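Local structure of hypothetical protein (Staphylococcus aureus subsp. aureus, 2IL5) at residues H13-E17 against Y146-V151; L21-P26 against F110-E114; Q41-S46 against M157-M161; A55-E59 against Y81-V85. The protein is of unknown function but belongs to the Activator of Hsp90 ATPase homolog 1-like family, whose Bet v 1-like fold probably encloses a hydrophobic pocket. All blocks are in the same frame, centred on the assembly; numbering follows the deposited sequence.

Interaction 1: residues H13-E17 against Y146-V151; sequences HVEVE and YHDAMV
Val14 and Val16 on edge strand 12-22 turn their side chains toward Tyr146, His147, Met150 and Val151 on the long helix 136-166. This is the helix-on-sheet packing of the Bet v 1-like fold, in which a long C-terminal helix lies against a curved antiparallel sheet. The axes of the two short segments come within 8.6 Å and run 32° apart, both in roughly the same direction.

Val16 has two working branches. From CB, CG1 is anti to the backbone N (chi1 168°) and meets CG2 of Val151. CG2 of Val16 reaches between helix residues: it lies 3.7 Å from CD2 of His147, 3.9 Å from CB of Met150 and 4.0 Å from CG2 of Val151. CG2 of Val14 meets the edge of the Tyr146 ring, 3.3 Å from CD2. One face of that ring lies against CG of Met150. The Tyr146 hydroxyl is bound to Ser126 and Tyr124 of the adjoining strand.

His147 meets the strand backbone as well as Val16. The edge of its imidazole meets the carbonyl O of Glu15, close to the ring plane. On the other flank, ND1 donates a nearly straight but long bond of 3.3 Å to OD1 of Asp148, which also pairs with Lys144. A water links the strand and helix, 2.9 Å from Glu17 N and 3.1 Å from His147 NE2.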
loop_
_atom_site.group_PDB
_atom_site.type_symbol
_atom_site.label_atom_id
_atom_site.label_comp_id
_atom_site.label_asym_id
_atom_site.label_seq_id
_atom_site.Cartn_x
_atom_site.Cartn_y
_atom_site.Cartn_z
ATOM N N HIS A 13 -0.606 10.054 -14.334
ATOM C CA HIS A 13 -0.723 9.040 -13.321
ATOM C C HIS A 13 -0.301 7.685 -13.854
ATOM O O HIS A 13 -0.555 7.363 -14.996
ATOM C CB HIS A 13 -2.179 8.931 -12.861
ATOM C CG HIS A 13 -2.690 10.151 -12.143
ATOM N ND1 HIS A 13 -2.409 10.413 -10.816
ATOM C CD2 HIS A 13 -3.514 11.144 -12.552
ATOM C CE1 HIS A 13 -3.004 11.535 -10.454
ATOM N NE2 HIS A 13 -3.687 11.995 -11.485
ATOM N N VAL A 14 0.351 6.880 -13.027
ATOM C CA VAL A 14 0.280 5.463 -13.263
ATOM C C VAL A 14 -0.736 4.838 -12.292
ATOM O O VAL A 14 -0.908 5.304 -11.159
ATOM C CB VAL A 14 1.651 4.731 -13.304
ATOM C CG1 VAL A 14 2.625 5.460 -14.256
ATOM C CG2 VAL A 14 2.230 4.599 -11.976
ATOM N N GLU A 15 -1.375 3.775 -12.780
ATOM C CA GLU A 15 -2.325 3.027 -12.042
ATOM C C GLU A 15 -1.939 1.568 -11.956
ATOM O O GLU A 15 -1.628 0.937 -12.961
ATOM C CB GLU A 15 -3.721 3.208 -12.663
ATOM C CG GLU A 15 -4.150 4.651 -12.594
ATOM C CD GLU A 15 -5.433 4.934 -13.300
ATOM O OE1 GLU A 15 -5.459 4.899 -14.538
ATOM O OE2 GLU A 15 -6.441 5.215 -12.617
ATOM N N VAL A 16 -2.013 1.035 -10.743
ATOM C CA VAL A 16 -1.716 -0.352 -10.480
ATOM C C VAL A 16 -3.002 -1.041 -10.022
ATOM O O VAL A 16 -3.708 -0.551 -9.161
ATOM C CB VAL A 16 -0.497 -0.479 -9.474
ATOM C CG1 VAL A 16 -0.341 -1.884 -8.946
ATOM C CG2 VAL A 16 0.828 -0.008 -10.172
ATOM N N GLU A 17 -3.310 -2.176 -10.642
ATOM C CA GLU A 17 -4.503 -2.924 -10.314
ATOM C C GLU A 17 -4.064 -4.320 -10.000
ATOM O O GLU A 17 -3.478 -4.987 -10.841
ATOM C CB GLU A 17 -5.493 -2.915 -11.477
ATOM C CG GLU A 17 -6.134 -1.535 -11.705
ATOM C CD GLU A 17 -7.062 -1.538 -12.884
ATOM O OE1 GLU A 17 -6.556 -1.662 -14.022
ATOM O OE2 GLU A 17 -8.290 -1.424 -12.681
ATOM N N TYR A 146 8.291 2.862 -13.633
ATOM C CA TYR A 146 7.632 3.197 -12.367
ATOM C C TYR A 146 6.448 2.240 -12.028
ATOM O O TYR A 146 6.376 1.721 -10.918
ATOM C CB TYR A 146 7.209 4.694 -12.331
ATOM C CG TYR A 146 6.641 5.072 -11.007
ATOM C CD1 TYR A 146 7.466 5.202 -9.883
ATOM C CD2 TYR A 146 5.269 5.241 -10.846
ATOM C CE1 TYR A 146 6.925 5.517 -8.639
ATOM C CE2 TYR A 146 4.714 5.538 -9.607
ATOM C CZ TYR A 146 5.534 5.682 -8.510
ATOM O OH TYR A 146 4.969 6.008 -7.286
ATOM N N HIS A 147 5.575 1.983 -12.993
ATOM C CA HIS A 147 4.507 1.022 -12.890
ATOM C C HIS A 147 4.997 -0.374 -12.518
ATOM O O HIS A 147 4.416 -1.009 -11.638
ATOM C CB HIS A 147 3.735 0.927 -14.209
ATOM C CG HIS A 147 2.634 -0.101 -14.195
ATOM N ND1 HIS A 147 2.850 -1.422 -14.530
ATOM C CD2 HIS A 147 1.316 -0.005 -13.888
ATOM C CE1 HIS A 147 1.714 -2.096 -14.426
ATOM N NE2 HIS A 147 0.768 -1.263 -14.039
ATOM N N ASP A 148 6.022 -0.872 -13.217
ATOM C CA ASP A 148 6.538 -2.213 -12.968
ATOM C C ASP A 148 7.212 -2.336 -11.593
ATOM O O ASP A 148 7.140 -3.397 -10.963
ATOM C CB ASP A 148 7.521 -2.649 -14.079
ATOM C CG ASP A 148 6.850 -2.817 -15.438
ATOM O OD1 ASP A 148 5.594 -2.876 -15.528
ATOM O OD2 ASP A 148 7.588 -2.918 -16.430
ATOM N N ALA A 149 7.883 -1.275 -11.163
ATOM C CA ALA A 149 8.473 -1.178 -9.840
ATOM C C ALA A 149 7.412 -1.223 -8.726
ATOM O O ALA A 149 7.604 -1.878 -7.686
ATOM C CB ALA A 149 9.327 0.125 -9.711
HETATM N N MSE A 150 6.333 -0.477 -8.922
HETATM C CA MSE A 150 5.175 -0.497 -8.004
HETATM C C MSE A 150 4.417 -1.815 -7.972
HETATM O O MSE A 150 4.059 -2.264 -6.913
HETATM C CB MSE A 150 4.228 0.674 -8.288
HETATM C CG MSE A 150 4.936 2.003 -8.128
HETATM SE SE MSE A 150 5.641 2.412 -6.333
HETATM C CE MSE A 150 7.572 2.294 -6.641
ATOM N N VAL A 151 4.174 -2.426 -9.126
ATOM C CA VAL A 151 3.604 -3.748 -9.190
ATOM C C VAL A 151 4.445 -4.708 -8.353
ATOM O O VAL A 151 3.921 -5.421 -7.498
ATOM C CB VAL A 151 3.488 -4.241 -10.659
ATOM C CG1 VAL A 151 3.184 -5.749 -10.722
ATOM C CG2 VAL A 151 2.409 -3.486 -11.368
HETATM O O HOH W 1 -1.751 -2.752 -13.003
#

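Interaction 2: residues L21-P26 against F110-E114; sequences LYKFSP and FFERE
The backbones of Pro26 and Phe110 come close, with CA atoms 5.8 Å apart, while Leu21 and Arg113 stay further apart and are joined by their side chains. The Arg113 chain bends at chi3 (68°), which lays the guanidinium across Leu21. CB of Leu21 sits over the centre of one face, 4.0 Å from Arg113 CZ, and Leu21 CD2 is 3.8 Å from Arg113 NE. At the edge of the same group, Arg113 NH1 gives a weak hydrogen bond of 2.8 Å to Tyr22 O, bent to 130°.

CG of Pro26 lies 3.7 Å from CG of Glu112, whose aliphatic part crosses it at about a right angle. Pro26 CB makes a looser apolar contact, 4.5 Å from CB of Phe110.

The turn from strand 12-22 into helix 26-32, N-capped by Ser25 OG on Leu28 N, thus packs on the end of strand 104-112, consistent with the Bet v 1-like fold. Strand 118-128 runs between the two strands, and its Thr118 and Gln119 touch Pro26 and Leu21. Phe110 and Tyr22 pack on Val29 of helix 26-32, and Tyr22 also reaches Phe158 and Met161 of helix 136-166.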
loop_
_atom_site.group_PDB
_atom_site.type_symbol
_atom_site.label_atom_id
_atom_site.label_comp_id
_atom_site.label_asym_id
_atom_site.label_seq_id
_atom_site.Cartn_x
_atom_site.Cartn_y
_atom_site.Cartn_z
ATOM N N LEU A 21 -6.541 -13.677 -4.397
ATOM C CA LEU A 21 -7.498 -14.637 -3.790
ATOM C C LEU A 21 -6.839 -15.378 -2.608
ATOM O O LEU A 21 -5.829 -16.044 -2.767
ATOM C CB LEU A 21 -7.996 -15.652 -4.827
ATOM C CG LEU A 21 -8.781 -15.135 -6.048
ATOM C CD1 LEU A 21 -9.056 -16.278 -7.033
ATOM C CD2 LEU A 21 -10.091 -14.480 -5.679
ATOM N N TYR A 22 -7.406 -15.211 -1.415
ATOM C CA TYR A 22 -6.890 -15.857 -0.216
ATOM C C TYR A 22 -7.948 -16.761 0.350
ATOM O O TYR A 22 -9.136 -16.543 0.112
ATOM C CB TYR A 22 -6.511 -14.821 0.840
ATOM C CG TYR A 22 -5.474 -13.851 0.374
ATOM C CD1 TYR A 22 -5.762 -12.478 0.257
ATOM C CD2 TYR A 22 -4.201 -14.304 0.004
ATOM C CE1 TYR A 22 -4.788 -11.586 -0.193
ATOM C CE2 TYR A 22 -3.237 -13.435 -0.440
ATOM C CZ TYR A 22 -3.532 -12.069 -0.539
ATOM O OH TYR A 22 -2.539 -11.227 -0.977
ATOM N N LYS A 23 -7.498 -17.756 1.111
ATOM C CA LYS A 23 -8.365 -18.621 1.896
ATOM C C LYS A 23 -8.868 -17.937 3.181
ATOM O O LYS A 23 -9.873 -18.344 3.758
ATOM C CB LYS A 23 -7.613 -19.909 2.272
ATOM C CG LYS A 23 -6.407 -19.628 3.179
ATOM C CD LYS A 23 -5.639 -20.862 3.552
ATOM C CE LYS A 23 -4.341 -20.462 4.221
ATOM N NZ LYS A 23 -3.281 -21.493 4.031
ATOM N N PHE A 24 -8.140 -16.930 3.648
ATOM C CA PHE A 24 -8.523 -16.183 4.854
ATOM C C PHE A 24 -9.860 -15.473 4.704
ATOM O O PHE A 24 -10.197 -15.079 3.605
ATOM C CB PHE A 24 -7.472 -15.122 5.141
ATOM C CG PHE A 24 -6.096 -15.653 5.209
ATOM C CD1 PHE A 24 -5.763 -16.633 6.139
ATOM C CD2 PHE A 24 -5.119 -15.177 4.348
ATOM C CE1 PHE A 24 -4.453 -17.138 6.200
ATOM C CE2 PHE A 24 -3.819 -15.669 4.406
ATOM C CZ PHE A 24 -3.485 -16.640 5.331
ATOM N N SER A 25 -10.593 -15.313 5.814
ATOM C CA SER A 25 -11.815 -14.487 5.871
ATOM C C SER A 25 -11.543 -12.980 5.567
ATOM O O SER A 25 -10.436 -12.484 5.847
ATOM C CB SER A 25 -12.502 -14.637 7.234
ATOM O OG SER A 25 -11.789 -13.939 8.241
ATOM N N PRO A 26 -12.533 -12.264 4.969
ATOM C CA PRO A 26 -12.372 -10.818 4.694
ATOM C C PRO A 26 -11.943 -10.059 5.927
ATOM O O PRO A 26 -11.080 -9.204 5.855
ATOM C CB PRO A 26 -13.779 -10.382 4.259
ATOM C CG PRO A 26 -14.313 -11.578 3.590
ATOM C CD PRO A 26 -13.817 -12.759 4.446
ATOM N N PHE A 110 -12.400 -5.720 -0.272
ATOM C CA PHE A 110 -12.401 -7.112 0.193
ATOM C C PHE A 110 -13.781 -7.763 -0.039
ATOM O O PHE A 110 -14.790 -7.266 0.460
ATOM C CB PHE A 110 -12.019 -7.160 1.687
ATOM C CG PHE A 110 -10.817 -6.331 2.022
ATOM C CD1 PHE A 110 -10.961 -5.036 2.522
ATOM C CD2 PHE A 110 -9.534 -6.812 1.777
ATOM C CE1 PHE A 110 -9.839 -4.225 2.784
ATOM C CE2 PHE A 110 -8.417 -6.020 2.045
ATOM C CZ PHE A 110 -8.567 -4.730 2.555
ATOM N N PHE A 111 -13.838 -8.832 -0.825
ATOM C CA PHE A 111 -15.082 -9.572 -1.055
ATOM C C PHE A 111 -14.975 -10.980 -0.514
ATOM O O PHE A 111 -13.943 -11.633 -0.679
ATOM C CB PHE A 111 -15.414 -9.662 -2.547
ATOM C CG PHE A 111 -15.705 -8.338 -3.189
ATOM C CD1 PHE A 111 -14.658 -7.531 -3.662
ATOM C CD2 PHE A 111 -17.027 -7.899 -3.343
ATOM C CE1 PHE A 111 -14.924 -6.298 -4.257
ATOM C CE2 PHE A 111 -17.303 -6.659 -3.963
ATOM C CZ PHE A 111 -16.244 -5.869 -4.428
ATOM N N GLU A 112 -16.038 -11.454 0.129
ATOM C CA GLU A 112 -16.110 -12.858 0.564
ATOM C C GLU A 112 -16.377 -13.746 -0.646
ATOM O O GLU A 112 -17.258 -13.448 -1.457
ATOM C CB GLU A 112 -17.225 -13.041 1.578
ATOM C CG GLU A 112 -16.928 -14.046 2.687
ATOM C CD GLU A 112 -17.785 -13.803 3.925
ATOM O OE1 GLU A 112 -18.499 -12.760 3.937
ATOM O OE2 GLU A 112 -17.743 -14.651 4.867
ATOM N N ARG A 113 -15.595 -14.808 -0.793
ATOM C CA ARG A 113 -15.860 -15.798 -1.832
ATOM C C ARG A 113 -16.771 -16.894 -1.280
ATOM O O ARG A 113 -16.911 -17.023 -0.059
ATOM C CB ARG A 113 -14.553 -16.408 -2.316
ATOM C CG ARG A 113 -13.497 -15.388 -2.639
ATOM C CD ARG A 113 -12.114 -15.952 -2.434
ATOM N NE ARG A 113 -11.785 -16.989 -3.406
ATOM C CZ ARG A 113 -10.842 -17.911 -3.213
ATOM N NH1 ARG A 113 -10.138 -17.910 -2.088
ATOM N NH2 ARG A 113 -10.593 -18.834 -4.143
ATOM N N GLU A 114 -17.408 -17.657 -2.168
ATOM C CA GLU A 114 -18.039 -18.941 -1.758
ATOM C C GLU A 114 -17.193 -20.112 -2.266
ATOM O O GLU A 114 -17.138 -20.405 -3.472
ATOM C CB GLU A 114 -19.518 -19.068 -2.149
ATOM C CG GLU A 114 -19.866 -18.487 -3.500
ATOM C CD GLU A 114 -21.108 -19.112 -4.082
ATOM O OE1 GLU A 114 -22.022 -19.473 -3.304
ATOM O OE2 GLU A 114 -21.161 -19.245 -5.325
#

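Interaction 3: residues Q41-S46 against M157-M161; sequences QWFMTS and MFDKM
Trp42 meets Met161 in the main aromatic contact between the loop 41-46 and helix 136-166. The selenomethionine chain lies side by side with the indole and follows one face of it. CG of Met161 makes a CH-pi contact 3.7 Å from the centroid of the five-membered ring of Trp42, 14° off the normal. SE of Met161 continues over the six-membered ring, 4.1 Å from its centroid, as a Met-aromatic contact. CG of Met161 is anti to the backbone N (chi1 -176°), and this extended start carries the chain along the indole. The opposite face of Trp42 is taken by CB of Phe43, so the indole is clamped between its own neighbour and the helix. A second, more oblique Met-aromatic contact runs from SE of Met157 to the Phe43 ring.

Apolar contacts fill in around these. CZ3 of Trp42 meets the edge of the Phe158 ring, 4.0 Å from CD1. SE of Met44 lies 3.8 Å from CE of Met157.

In the Bet v 1-like fold the long C-terminal helix faces the concave side of the sheet, and here the loop before strand 50-55 closes on it. Helix 26-32 adds Val29 and Ala32 against Met161.

Lys160 packs along the loop by van der Waals contact: its CG lies 3.6 Å from Gln41 O and its NZ 3.7 Å from Ser46 CB. The buried Trp42 NE1 is satisfied by a hydrogen bond to Ala32 O. Ser46 OG pairs with Thr49 OG1.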
loop_
_atom_site.group_PDB
_atom_site.type_symbol
_atom_site.label_atom_id
_atom_site.label_comp_id
_atom_site.label_asym_id
_atom_site.label_seq_id
_atom_site.Cartn_x
_atom_site.Cartn_y
_atom_site.Cartn_z
ATOM N N GLN A 41 4.419 -5.077 10.321
ATOM C CA GLN A 41 5.073 -6.251 9.814
ATOM C C GLN A 41 5.121 -6.328 8.298
ATOM O O GLN A 41 5.885 -7.144 7.768
ATOM C CB GLN A 41 4.414 -7.524 10.373
ATOM C CG GLN A 41 4.389 -7.603 11.895
ATOM C CD GLN A 41 3.790 -8.905 12.428
ATOM O OE1 GLN A 41 4.282 -9.998 12.139
ATOM N NE2 GLN A 41 2.731 -8.786 13.227
ATOM N N TRP A 42 4.369 -5.480 7.589
ATOM C CA TRP A 42 4.277 -5.651 6.129
ATOM C C TRP A 42 4.092 -4.403 5.300
ATOM O O TRP A 42 4.471 -4.394 4.146
ATOM C CB TRP A 42 3.169 -6.650 5.750
ATOM C CG TRP A 42 1.768 -6.112 5.880
ATOM C CD1 TRP A 42 0.969 -6.178 6.993
ATOM C CD2 TRP A 42 0.976 -5.473 4.852
ATOM N NE1 TRP A 42 -0.263 -5.592 6.724
ATOM C CE2 TRP A 42 -0.285 -5.163 5.422
ATOM C CE3 TRP A 42 1.211 -5.120 3.505
ATOM C CZ2 TRP A 42 -1.308 -4.507 4.690
ATOM C CZ3 TRP A 42 0.194 -4.487 2.784
ATOM C CH2 TRP A 42 -1.054 -4.195 3.385
ATOM N N PHE A 43 3.467 -3.376 5.849
ATOM C CA PHE A 43 3.083 -2.223 5.037
ATOM C C PHE A 43 4.190 -1.189 4.996
ATOM O O PHE A 43 4.318 -0.399 5.925
ATOM C CB PHE A 43 1.797 -1.593 5.577
ATOM C CG PHE A 43 1.207 -0.581 4.667
ATOM C CD1 PHE A 43 1.418 0.781 4.884
ATOM C CD2 PHE A 43 0.455 -0.979 3.566
ATOM C CE1 PHE A 43 0.882 1.737 4.011
ATOM C CE2 PHE A 43 -0.079 -0.027 2.688
ATOM C CZ PHE A 43 0.140 1.332 2.928
HETATM N N MSE A 44 4.981 -1.227 3.918
HETATM C CA MSE A 44 6.179 -0.381 3.701
HETATM C C MSE A 44 7.239 -0.541 4.776
HETATM O O MSE A 44 8.127 0.283 4.925
HETATM C CB MSE A 44 5.803 1.100 3.576
HETATM C CG MSE A 44 4.552 1.373 2.788
HETATM SE SE MSE A 44 4.915 1.634 0.919
HETATM C CE MSE A 44 6.223 3.096 0.949
ATOM N N THR A 45 7.127 -1.615 5.538
ATOM C CA THR A 45 8.055 -1.861 6.600
ATOM C C THR A 45 8.060 -3.357 6.958
ATOM O O THR A 45 7.401 -4.156 6.281
ATOM C CB THR A 45 7.697 -0.940 7.771
ATOM O OG1 THR A 45 8.772 -0.905 8.716
ATOM C CG2 THR A 45 6.372 -1.352 8.408
ATOM N N SER A 46 8.823 -3.746 7.978
ATOM C CA SER A 46 8.755 -5.125 8.501
ATOM C C SER A 46 9.101 -5.134 9.979
ATOM O O SER A 46 9.566 -4.105 10.511
ATOM C CB SER A 46 9.657 -6.089 7.711
ATOM O OG SER A 46 11.010 -5.756 7.918
HETATM N N MSE A 157 4.981 -6.948 -0.887
HETATM C CA MSE A 157 4.224 -6.549 0.314
HETATM C C MSE A 157 3.042 -7.448 0.669
HETATM O O MSE A 157 2.788 -7.704 1.840
HETATM C CB MSE A 157 3.664 -5.149 0.138
HETATM C CG MSE A 157 4.445 -4.093 0.841
HETATM SE SE MSE A 157 3.504 -2.405 0.591
HETATM C CE MSE A 157 4.677 -1.755 -0.772
ATOM N N PHE A 158 2.273 -7.840 -0.346
ATOM C CA PHE A 158 1.079 -8.624 -0.111
ATOM C C PHE A 158 1.476 -10.046 0.234
ATOM O O PHE A 158 0.757 -10.738 0.945
ATOM C CB PHE A 158 0.174 -8.639 -1.332
ATOM C CG PHE A 158 -0.326 -7.301 -1.721
ATOM C CD1 PHE A 158 -0.517 -6.294 -0.770
ATOM C CD2 PHE A 158 -0.646 -7.036 -3.039
ATOM C CE1 PHE A 158 -1.008 -5.045 -1.144
ATOM C CE2 PHE A 158 -1.140 -5.806 -3.383
ATOM C CZ PHE A 158 -1.311 -4.808 -2.435
ATOM N N ASP A 159 2.600 -10.506 -0.284
ATOM C CA ASP A 159 2.933 -11.857 0.072
ATOM C C ASP A 159 3.596 -11.950 1.471
ATOM O O ASP A 159 3.389 -12.904 2.214
ATOM C CB ASP A 159 3.417 -12.743 -1.113
ATOM C CG ASP A 159 4.786 -12.406 -1.641
ATOM O OD1 ASP A 159 5.720 -12.107 -0.864
ATOM O OD2 ASP A 159 4.963 -12.549 -2.875
ATOM N N LYS A 160 4.251 -10.864 1.865
ATOM C CA LYS A 160 4.560 -10.631 3.263
ATOM C C LYS A 160 3.316 -10.508 4.166
ATOM O O LYS A 160 3.236 -11.139 5.207
ATOM C CB LYS A 160 5.416 -9.398 3.372
ATOM C CG LYS A 160 5.930 -9.141 4.740
ATOM C CD LYS A 160 7.421 -8.939 4.694
ATOM C CE LYS A 160 7.877 -7.554 4.278
ATOM N NZ LYS A 160 9.403 -7.655 4.369
HETATM N N MSE A 161 2.358 -9.679 3.782
HETATM C CA MSE A 161 1.079 -9.627 4.452
HETATM C C MSE A 161 0.435 -11.027 4.595
HETATM O O MSE A 161 -0.163 -11.330 5.621
HETATM C CB MSE A 161 0.120 -8.667 3.724
HETATM C CG MSE A 161 -1.255 -8.477 4.422
HETATM SE SE MSE A 161 -2.584 -7.893 3.117
HETATM C CE MSE A 161 -2.939 -9.536 2.154
#

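Interaction 4: residues A55-E59 against Y81-V85; sequences ADVKE and YESLV
OE2 of Glu59 accepts a hydrogen bond from Leu84 N, 3.2 Å long and nearly straight at 171°. The carboxylate uses its anti lone pair, the one away from its other oxygen. The Glu59 chain is extended beyond CG (chi2 -172°), and this length carries it past Glu82 to the strand backbone. On the way, CG of Glu59 passes 3.6 Å from Glu82 O. The bond is made beside a classic beta bulge, in which Glu82 and Ser83 both face Lys91 of the next strand.

The apolar part is built on Val57, Leu84 and Tyr81. Val57 is the centre of an inverse gamma turn, closed by the 2.8 Å bond from Lys58 N to Asp56 O. Both of its branches meet Tyr81, and CG1 meets Leu84 as well. CG1 of Val57 lies over one face of the Tyr81 ring, offset toward the rim, and is 3.8 Å from CD1 of Leu84. CG2 of Val57 reaches CE2 of Tyr81, also at 3.8 Å. Leu84 presses its CD1 on the turn backbone, 3.5 Å from CA of Lys58. Lys58 O in turn lies 3.4 Å from CB of Tyr81. The side chain of Lys58 leaves its backbone away from the strand, and NZ forms a salt bridge to OD2 of Asp56.

The turn joins strands 50-55 and 62-68 at one side of the sheet. Backbone bonds tie Tyr81 to Gly60 and Gly61. Tyr81 touches Leu39 of helix 36-39 and Met92 of strand 89-94, and Thr34 meets both Val57 and Leu84.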
loop_
_atom_site.group_PDB
_atom_site.type_symbol
_atom_site.label_atom_id
_atom_site.label_comp_id
_atom_site.label_asym_id
_atom_site.label_seq_id
_atom_site.Cartn_x
_atom_site.Cartn_y
_atom_site.Cartn_z
ATOM N N ALA A 55 -0.391 4.718 14.015
ATOM C CA ALA A 55 -1.560 4.642 13.149
ATOM C C ALA A 55 -2.786 5.002 13.964
ATOM O O ALA A 55 -3.077 4.343 14.976
ATOM C CB ALA A 55 -1.715 3.235 12.524
ATOM N N ASP A 56 -3.476 6.062 13.535
ATOM C CA ASP A 56 -4.802 6.405 14.064
ATOM C C ASP A 56 -5.905 5.941 13.093
ATOM O O ASP A 56 -6.361 6.688 12.213
ATOM C CB ASP A 56 -4.886 7.905 14.391
ATOM C CG ASP A 56 -6.239 8.311 14.953
ATOM O OD1 ASP A 56 -6.911 7.452 15.565
ATOM O OD2 ASP A 56 -6.629 9.488 14.771
ATOM N N VAL A 57 -6.326 4.690 13.275
ATOM C CA VAL A 57 -7.173 3.994 12.296
ATOM C C VAL A 57 -8.657 4.365 12.419
ATOM O O VAL A 57 -9.474 3.588 12.921
ATOM C CB VAL A 57 -6.904 2.441 12.253
ATOM C CG1 VAL A 57 -7.634 1.772 11.070
ATOM C CG2 VAL A 57 -5.400 2.162 12.130
ATOM N N LYS A 58 -8.963 5.587 11.976
ATOM C CA LYS A 58 -10.335 6.081 11.757
ATOM C C LYS A 58 -10.279 6.989 10.534
ATOM O O LYS A 58 -9.175 7.369 10.098
ATOM C CB LYS A 58 -10.873 6.848 12.965
ATOM C CG LYS A 58 -10.008 8.051 13.348
ATOM C CD LYS A 58 -10.815 9.128 14.057
ATOM C CE LYS A 58 -9.906 10.025 14.913
ATOM N NZ LYS A 58 -9.731 9.500 16.328
ATOM N N GLU A 59 -11.450 7.332 9.985
ATOM C CA GLU A 59 -11.543 8.212 8.829
ATOM C C GLU A 59 -10.974 9.598 9.172
ATOM O O GLU A 59 -11.311 10.167 10.217
ATOM C CB GLU A 59 -12.974 8.266 8.305
ATOM C CG GLU A 59 -13.442 6.922 7.730
ATOM C CD GLU A 59 -14.788 6.995 7.019
ATOM O OE1 GLU A 59 -15.514 8.021 7.191
ATOM O OE2 GLU A 59 -15.131 6.033 6.283
ATOM N N TYR A 81 -6.103 7.812 6.489
ATOM C CA TYR A 81 -7.223 6.968 6.122
ATOM C C TYR A 81 -8.365 7.853 5.643
ATOM O O TYR A 81 -8.762 8.768 6.330
ATOM C CB TYR A 81 -7.660 6.136 7.297
ATOM C CG TYR A 81 -6.658 5.098 7.663
ATOM C CD1 TYR A 81 -6.583 3.914 6.925
ATOM C CD2 TYR A 81 -5.738 5.313 8.724
ATOM C CE1 TYR A 81 -5.676 2.942 7.251
ATOM C CE2 TYR A 81 -4.808 4.366 9.044
ATOM C CZ TYR A 81 -4.789 3.162 8.300
ATOM O OH TYR A 81 -3.895 2.160 8.580
ATOM N N GLU A 82 -8.857 7.630 4.439
ATOM C CA GLU A 82 -9.962 8.439 3.983
ATOM C C GLU A 82 -11.285 7.701 4.203
ATOM O O GLU A 82 -12.272 8.281 4.564
ATOM C CB GLU A 82 -9.780 8.869 2.525
ATOM C CG GLU A 82 -8.434 9.483 2.322
ATOM C CD GLU A 82 -8.411 10.584 1.320
ATOM O OE1 GLU A 82 -7.888 10.312 0.214
ATOM O OE2 GLU A 82 -8.890 11.707 1.630
ATOM N N SER A 83 -11.260 6.402 4.016
ATOM C CA SER A 83 -12.449 5.617 4.057
ATOM C C SER A 83 -12.106 4.267 4.671
ATOM O O SER A 83 -11.131 3.628 4.276
ATOM C CB SER A 83 -12.996 5.465 2.644
ATOM O OG SER A 83 -14.289 4.914 2.716
ATOM N N LEU A 84 -12.902 3.879 5.675
ATOM C CA LEU A 84 -12.757 2.608 6.408
ATOM C C LEU A 84 -14.140 1.985 6.551
ATOM O O LEU A 84 -14.945 2.392 7.398
ATOM C CB LEU A 84 -12.168 2.853 7.812
ATOM C CG LEU A 84 -10.691 3.279 7.846
ATOM C CD1 LEU A 84 -10.284 3.768 9.187
ATOM C CD2 LEU A 84 -9.776 2.123 7.408
ATOM N N VAL A 85 -14.449 1.021 5.703
ATOM C CA VAL A 85 -15.639 0.277 5.949
ATOM C C VAL A 85 -15.320 -1.183 6.296
ATOM O O VAL A 85 -14.645 -1.899 5.541
ATOM C CB VAL A 85 -16.835 0.646 4.966
ATOM C CG1 VAL A 85 -16.413 1.504 3.739
ATOM C CG2 VAL A 85 -17.827 -0.533 4.669
#

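In the fold
Interactions 1 and 3 both use helix 136-166, with centres about 17 Å apart. Interaction 1 sets it against edge strand 12-22, whereas interaction 3 sets it against a loop. Interactions 1, 2 and 3 are partly buried. Interaction 3 lies nearest the middle of the chain and is the most aromatic. Interaction 2 takes the far end of strand 12-22 and touches interaction 3 where the Tyr22 hydroxyl oxygen packs on Met161 and Phe158. Interaction 4 is a surface contact, on the opposite side of the chain's centre from interaction 1. Chemistry follows place: valines and a water in interaction 1, guanidinium to carbonyl in interaction 2, carboxylate to backbone N-H in interaction 4.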